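Galectin (Xenopus laevis, PDB 3WUC) is a proto-type galectin, a beta-sandwich lectin that probably binds lactose and related beta-galactosides and perhaps laminin. Local coordinates at residues 57-60 / 61-64; 124-127 / 128-131; 94-97 / 98-102. All blocks are in the same frame, centred on the assembly; numbering follows the deposited sequence.

Interaction 1: 57-60 / 61-64; sequences SVDK and NTIV. With GLC (alpha-D-glucopyranose), chain D.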
loop_
_atom_site.group_PDB
_atom_site.type_symbol
_atom_site.label_atom_id
_atom_site.label_comp_id
_atom_site.label_asym_id
_atom_site.label_seq_id
_atom_site.Cartn_x
_atom_site.Cartn_y
_atom_site.Cartn_z
ATOM N N SER B 57 33.099 6.244 8.530
ATOM C CA SER B 57 34.233 5.442 8.889
ATOM C C SER B 57 35.058 5.159 7.635
ATOM O O SER B 57 35.212 6.059 6.806
ATOM C CB SER B 57 33.837 4.179 9.668
ATOM O OG SER B 57 34.953 3.351 10.000
ATOM N N VAL B 58 35.515 3.932 7.450
ATOM C CA VAL B 58 36.250 3.557 6.246
ATOM C C VAL B 58 35.355 3.229 5.034
ATOM O O VAL B 58 35.825 2.766 3.991
ATOM C CB VAL B 58 37.136 2.295 6.526
ATOM C CG1 VAL B 58 38.153 2.610 7.623
ATOM C CG2 VAL B 58 36.272 1.115 6.961
ATOM N N ASP B 59 34.048 3.427 5.169
ATOM C CA ASP B 59 33.080 2.924 4.222
ATOM C C ASP B 59 32.467 4.027 3.377
ATOM O O ASP B 59 32.031 5.079 3.876
ATOM C CB ASP B 59 31.952 2.237 4.990
ATOM C CG ASP B 59 32.453 1.074 5.760
ATOM O OD1 ASP B 59 33.118 0.168 5.180
ATOM O OD2 ASP B 59 32.177 1.043 6.975
ATOM N N LYS B 60 32.466 3.779 2.082
ATOM C CA LYS B 60 31.897 4.662 1.088
ATOM C C LYS B 60 30.905 3.895 0.191
ATOM O O LYS B 60 31.272 2.910 -0.424
ATOM C CB LYS B 60 33.039 5.212 0.185
ATOM C CG LYS B 60 32.546 6.169 -0.867
ATOM C CD LYS B 60 33.632 6.346 -1.929
ATOM C CE LYS B 60 33.810 7.809 -2.319
ATOM N NZ LYS B 60 32.549 8.316 -2.900
ATOM N N ASN B 61 29.658 4.347 0.100
ATOM C CA ASN B 61 28.641 3.645 -0.701
ATOM C C ASN B 61 28.607 2.144 -0.487
ATOM O O ASN B 61 28.640 1.312 -1.405
ATOM C CB ASN B 61 28.755 4.003 -2.195
ATOM C CG ASN B 61 28.633 5.474 -2.451
ATOM O OD1 ASN B 61 29.337 6.019 -3.351
ATOM N ND2 ASN B 61 27.857 6.143 -1.705
ATOM N N THR B 62 28.541 1.785 0.825
ATOM C CA THR B 62 28.635 0.408 1.264
ATOM C C THR B 62 27.551 0.150 2.319
ATOM O O THR B 62 27.345 1.051 3.149
ATOM C CB THR B 62 30.014 0.148 1.910
ATOM O OG1 THR B 62 31.017 0.316 0.895
ATOM C CG2 THR B 62 30.148 -1.227 2.369
ATOM N N ILE B 63 26.925 -1.030 2.206
ATOM C CA ILE B 63 26.003 -1.499 3.241
ATOM C C ILE B 63 26.787 -2.246 4.291
ATOM O O ILE B 63 27.459 -3.262 4.021
ATOM C CB ILE B 63 24.870 -2.357 2.677
ATOM C CG1 ILE B 63 24.163 -1.633 1.558
ATOM C CG2 ILE B 63 23.882 -2.670 3.768
ATOM C CD1 ILE B 63 23.099 -2.440 0.854
ATOM N N VAL B 64 26.636 -1.811 5.579
ATOM C CA VAL B 64 27.103 -2.530 6.725
ATOM C C VAL B 64 25.934 -3.214 7.407
ATOM O O VAL B 64 24.931 -2.490 7.713
ATOM C CB VAL B 64 27.849 -1.585 7.696
ATOM C CG1 VAL B 64 28.081 -2.240 9.034
ATOM C CG2 VAL B 64 29.195 -1.166 7.107
HETATM C C1 GLC D . 34.925 0.913 13.361
HETATM C C2 GLC D . 33.989 0.495 12.217
HETATM C C3 GLC D . 32.686 1.285 12.393
HETATM C C4 GLC D . 32.040 1.187 13.780
HETATM C C5 GLC D . 33.084 1.522 14.857
HETATM C C6 GLC D . 32.532 1.207 16.253
HETATM O O1 GLC D . 35.200 2.267 13.105
HETATM O O2 GLC D . 34.573 0.824 10.975
HETATM O O3 GLC D . 31.761 0.708 11.441
HETATM O O4 GLC D . 30.913 2.093 13.843
HETATM O O5 GLC D . 34.298 0.762 14.624
HETATM O O6 GLC D . 32.006 -0.115 16.588
#
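T62 reaches back over the corner of the chain to K60 with the one hydrogen bond between 57-60 and 61-64: T62 OG1 donates to K60 O at 2.9 Å. The hydroxyl lies beside its own backbone N (chi1 -64°), and it comes down from above the carbonyl plane, 62° out of it, rather than along a lone pair. A short beta-branched hydroxyl suits this place, since it can turn back on the preceding chain while T62 continues into strand 62-69.

Van der Waals contact is modest. V64 CG2 lies 3.7 Å from D59 OD2, the two side chains crossing at about a right angle, and D59 CB stands 4.2 Å from T62 CB. At the exposed corner K60 and N61 run side by side. N61 takes left-handed backbone angles, which asparagine tolerates well, and with T62 it faces R53 in a G1 beta bulge.

Charge and sugar come together at D59 and S57. Each oxygen of the buried D59 carboxylate has a salt bridge, OD1 with K78 and OD2 with R53, which also bonds the glucose. S57 OG is hydrogen-bonded to glucose O2 at 2.7 Å, either hydroxyl being a possible donor.

The two cations would stabilise D59 as a carboxylate, and D59 is well placed to orient R53: a second-shell acid behind an arginine that binds the sugar, with S57 touching the glucose directly.

Interaction 2: 124-127 / 128-131; sequences LALN and NIEL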
loop_
_atom_site.group_PDB
_atom_site.type_symbol
_atom_site.label_atom_id
_atom_site.label_comp_id
_atom_site.label_asym_id
_atom_site.label_seq_id
_atom_site.Cartn_x
_atom_site.Cartn_y
_atom_site.Cartn_z
ATOM N N LEU B 124 11.658 -2.535 15.942
ATOM C CA LEU B 124 12.110 -2.011 14.642
ATOM C C LEU B 124 12.355 -0.531 14.721
ATOM O O LEU B 124 11.499 0.245 15.213
ATOM C CB LEU B 124 11.069 -2.357 13.565
ATOM C CG LEU B 124 11.453 -2.094 12.087
ATOM C CD1 LEU B 124 10.684 -3.055 11.215
ATOM C CD2 LEU B 124 11.202 -0.624 11.766
ATOM N N ALA B 125 13.548 -0.083 14.304
ATOM C CA ALA B 125 13.846 1.311 14.370
ATOM C C ALA B 125 14.397 1.882 13.099
ATOM O O ALA B 125 15.091 1.105 12.370
ATOM C CB ALA B 125 14.894 1.597 15.480
ATOM N N LEU B 126 14.105 3.158 12.870
ATOM C CA LEU B 126 14.598 3.884 11.729
ATOM C C LEU B 126 15.467 4.990 12.229
ATOM O O LEU B 126 15.103 5.721 13.164
ATOM C CB LEU B 126 13.448 4.520 10.907
ATOM C CG LEU B 126 12.848 3.582 9.815
ATOM C CD1 LEU B 126 12.234 2.312 10.361
ATOM C CD2 LEU B 126 11.740 4.343 9.078
ATOM N N ASN B 127 16.630 5.185 11.607
ATOM C CA ASN B 127 17.575 6.225 11.954
ATOM C C ASN B 127 18.002 6.894 10.629
ATOM O O ASN B 127 18.432 6.222 9.648
ATOM C CB ASN B 127 18.787 5.639 12.722
ATOM C CG ASN B 127 18.410 5.098 14.130
ATOM O OD1 ASN B 127 17.652 5.699 14.825
ATOM N ND2 ASN B 127 18.951 3.999 14.508
ATOM N N ASN B 128 17.908 8.230 10.616
ATOM C CA ASN B 128 18.190 9.067 9.437
ATOM C C ASN B 128 17.324 8.675 8.202
ATOM O O ASN B 128 17.722 8.870 7.046
ATOM C CB ASN B 128 19.693 8.919 9.120
ATOM C CG ASN B 128 20.546 9.952 9.862
ATOM O OD1 ASN B 128 20.004 10.743 10.634
ATOM N ND2 ASN B 128 21.848 9.979 9.592
ATOM N N ILE B 129 16.136 8.209 8.476
ATOM C CA ILE B 129 15.156 7.949 7.422
ATOM C C ILE B 129 13.785 8.144 7.999
ATOM O O ILE B 129 13.460 7.687 9.123
ATOM C CB ILE B 129 15.425 6.524 6.863
ATOM C CG1 ILE B 129 14.304 6.196 5.844
ATOM C CG2 ILE B 129 15.423 5.450 7.929
ATOM C CD1 ILE B 129 14.470 4.889 5.073
ATOM N N GLU B 130 12.929 8.859 7.292
ATOM C CA GLU B 130 11.649 9.278 7.729
ATOM C C GLU B 130 10.611 8.274 7.294
ATOM O O GLU B 130 10.569 7.962 6.097
ATOM C CB GLU B 130 11.358 10.660 7.153
ATOM C CG GLU B 130 9.992 11.212 7.196
ATOM C CD GLU B 130 9.980 12.655 6.588
ATOM O OE1 GLU B 130 10.915 13.053 5.791
ATOM O OE2 GLU B 130 9.036 13.379 6.911
ATOM N N LEU B 131 9.793 7.764 8.185
ATOM C CA LEU B 131 8.802 6.763 7.829
ATOM C C LEU B 131 7.838 7.203 6.754
ATOM O O LEU B 131 7.262 8.277 6.861
ATOM C CB LEU B 131 7.978 6.372 9.064
ATOM C CG LEU B 131 6.991 5.211 8.854
ATOM C CD1 LEU B 131 7.637 3.887 8.495
ATOM C CD2 LEU B 131 6.113 5.142 10.120
#
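Strand 124-127 passes through N127 and N128 into strand 129-131, and the two directions differ by 128°, so the chain swings round a corner with no hydrogen bond between the segments. L126 fills the inside of that corner. Its CB lies 3.7 Å from I129 CG2, the two side chains meeting at a slant, and its CD2 branch extends to L131, 4.2 Å from CD1. In I129 the longer CG1 arm is anti to the backbone N (chi1 175°), which leaves CG2 as the branch that faces L126. Branched aliphatics suit this buried angle because they fill it without needing polar partners; L126 also packs on V24 and V9, and L131 on L14 of the second subunit.

The two asparagines turn their amides elsewhere. N128 adopts left-handed backbone angles, easy for asparagine, and its amide bonds the backbone at R34 O and E6 N. N127 OD1 accepts from R10, while its ND2 makes a weak hydrogen bond to a malonic acid, probably from the crystallisation liquor. Strand 120-127 belongs to one sheet and 129-136 to the other, making this a short connection between the two sheets of the galectin beta-sandwich.

Interaction 3: 94-97 / 98-102; sequences FDFE and DCITV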
loop_
_atom_site.group_PDB
_atom_site.type_symbol
_atom_site.label_atom_id
_atom_site.label_comp_id
_atom_site.label_asym_id
_atom_site.label_seq_id
_atom_site.Cartn_x
_atom_site.Cartn_y
_atom_site.Cartn_z
ATOM N N PHE B 94 12.446 -7.257 4.806
ATOM C CA PHE B 94 13.199 -8.240 5.609
ATOM C C PHE B 94 12.369 -9.477 5.789
ATOM O O PHE B 94 11.296 -9.399 6.384
ATOM C CB PHE B 94 13.553 -7.632 6.975
ATOM C CG PHE B 94 14.338 -6.346 6.911
ATOM C CD1 PHE B 94 13.785 -5.135 6.710
ATOM C CD2 PHE B 94 15.731 -6.425 7.032
ATOM C CE1 PHE B 94 14.507 -3.954 6.609
ATOM C CE2 PHE B 94 16.485 -5.217 6.976
ATOM C CZ PHE B 94 15.892 -4.062 6.777
ATOM N N ASP B 95 12.833 -10.606 5.313
ATOM C CA ASP B 95 12.173 -11.901 5.473
ATOM C C ASP B 95 12.763 -12.552 6.722
ATOM O O ASP B 95 13.953 -12.776 6.766
ATOM C CB ASP B 95 12.493 -12.861 4.312
ATOM C CG ASP B 95 11.964 -12.459 3.031
ATOM O OD1 ASP B 95 11.089 -11.561 3.034
ATOM O OD2 ASP B 95 12.471 -13.053 1.991
ATOM N N PHE B 96 11.986 -12.759 7.760
ATOM C CA PHE B 96 12.485 -13.351 8.972
ATOM C C PHE B 96 12.403 -14.873 8.938
ATOM O O PHE B 96 11.302 -15.448 8.867
ATOM C CB PHE B 96 11.674 -12.793 10.090
ATOM C CG PHE B 96 12.084 -13.230 11.474
ATOM C CD1 PHE B 96 13.368 -13.549 11.777
ATOM C CD2 PHE B 96 11.133 -13.228 12.466
ATOM C CE1 PHE B 96 13.732 -13.951 13.105
ATOM C CE2 PHE B 96 11.433 -13.568 13.795
ATOM C CZ PHE B 96 12.762 -13.935 14.127
ATOM N N GLU B 97 13.600 -15.523 8.943
ATOM C CA GLU B 97 13.749 -16.969 8.986
ATOM C C GLU B 97 15.016 -17.173 9.804
ATOM O O GLU B 97 15.700 -16.187 10.202
ATOM C CB GLU B 97 13.865 -17.567 7.567
ATOM C CG GLU B 97 12.688 -17.248 6.666
ATOM C CD GLU B 97 11.424 -18.012 6.959
ATOM O OE1 GLU B 97 11.426 -18.823 7.892
ATOM O OE2 GLU B 97 10.391 -17.784 6.267
ATOM N N ASP B 98 15.411 -18.452 10.003
ATOM C CA ASP B 98 16.695 -18.725 10.590
ATOM C C ASP B 98 17.809 -17.985 9.944
ATOM O O ASP B 98 18.793 -17.564 10.597
ATOM C CB ASP B 98 16.996 -20.271 10.515
ATOM C CG ASP B 98 16.042 -21.093 11.440
ATOM O OD1 ASP B 98 15.387 -20.532 12.348
ATOM O OD2 ASP B 98 15.994 -22.330 11.303
ATOM N N CYS B 99 17.732 -17.830 8.625
ATOM C CA CYS B 99 18.579 -16.904 7.880
ATOM C C CYS B 99 17.683 -15.763 7.402
ATOM O O CYS B 99 16.713 -16.053 6.679
ATOM C CB CYS B 99 19.170 -17.561 6.699
ATOM S SG CYS B 99 20.411 -16.519 5.878
ATOM N N ILE B 100 17.920 -14.564 7.888
ATOM C CA ILE B 100 17.196 -13.358 7.434
ATOM C C ILE B 100 17.588 -13.093 6.021
ATOM O O ILE B 100 18.758 -13.291 5.625
ATOM C CB ILE B 100 17.445 -12.187 8.384
ATOM C CG1 ILE B 100 16.843 -12.579 9.737
ATOM C CG2 ILE B 100 16.874 -10.847 7.852
ATOM C CD1 ILE B 100 17.208 -11.638 10.869
ATOM N N THR B 101 16.610 -12.686 5.186
ATOM C CA THR B 101 16.908 -12.200 3.880
ATOM C C THR B 101 16.592 -10.680 3.814
ATOM O O THR B 101 15.433 -10.313 4.029
ATOM C CB THR B 101 16.166 -12.942 2.745
ATOM O OG1 THR B 101 16.494 -14.360 2.781
ATOM C CG2 THR B 101 16.612 -12.378 1.430
ATOM N N VAL B 102 17.582 -9.854 3.538
ATOM C CA VAL B 102 17.401 -8.409 3.313
ATOM C C VAL B 102 17.207 -8.213 1.782
ATOM O O VAL B 102 18.159 -8.478 1.010
ATOM C CB VAL B 102 18.543 -7.515 3.787
ATOM C CG1 VAL B 102 18.209 -6.065 3.649
ATOM C CG2 VAL B 102 18.949 -7.949 5.247
HETATM O O HOH W 1 13.216 -20.306 9.364
#
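D95 and T101 form the antiparallel hydrogen-bonded pair at the heart of this hairpin. D95 N donates to T101 O at 2.9 Å and T101 N to D95 O at 3.1 Å, both nearly straight (171° and 161°) and both in the carbonyl plane. The same two oxygens receive weaker CA-H...O contacts, T101 O from F94 CA and D95 O from I100 CA. The D95 and T101 side chains run alongside each other on the polar face, where D95 OD2 lies 3.8 Å from T101 CB.

On the other face F94 and V102, a non-hydrogen-bonded pair, point the same way: F94 CE2 meets V102 CG1 obliquely at 3.8 Å. Nearer the turn I100 CG1 sits at the edge of the F96 ring, 4.1 Å from CD1. At the turn a water donates to E97 OE1 and accepts from D98 N, tying the carboxylate to the backbone. The bend at E97 chi2 (-75°) curls the carboxylate round to this water, and charged side chains such as E97 and D98 suit so exposed a turn.

Further out, D95 OD2 is hydrogen-bonded to H103 and D98 OD1 forms a salt bridge with K18. F94 packs on V22 of the neighbouring strand and reaches across to V37 and L39 of the other sheet, whereas R21 touches D95 on the polar face. Aromatic and branched residues on the inner face and polar ones on the outer give the alternation of an amphipathic beta hairpin, here joining strands 89-96 and 99-103 within the five-stranded sheet of the galectin sandwich.

How the interactions relate
All three contacts are local turns of one lectin domain, strung along the chain in the order 1, 3, 2. Interaction 2 is the most buried and the most apolar, a passage from one sheet to the other. Interaction 3 stays within the five-stranded sheet that interaction 2 enters, on the opposite side of the chain's centre; it is a true hairpin, part core and part surface, with paired backbone bonds that the other two lack. Interaction 1 lies about 18 Å, centre to centre, from interaction 2 and reaches the same sugar-binding sheet. It alone touches the glycan, and hydroxyls and charge dominate its chemistry.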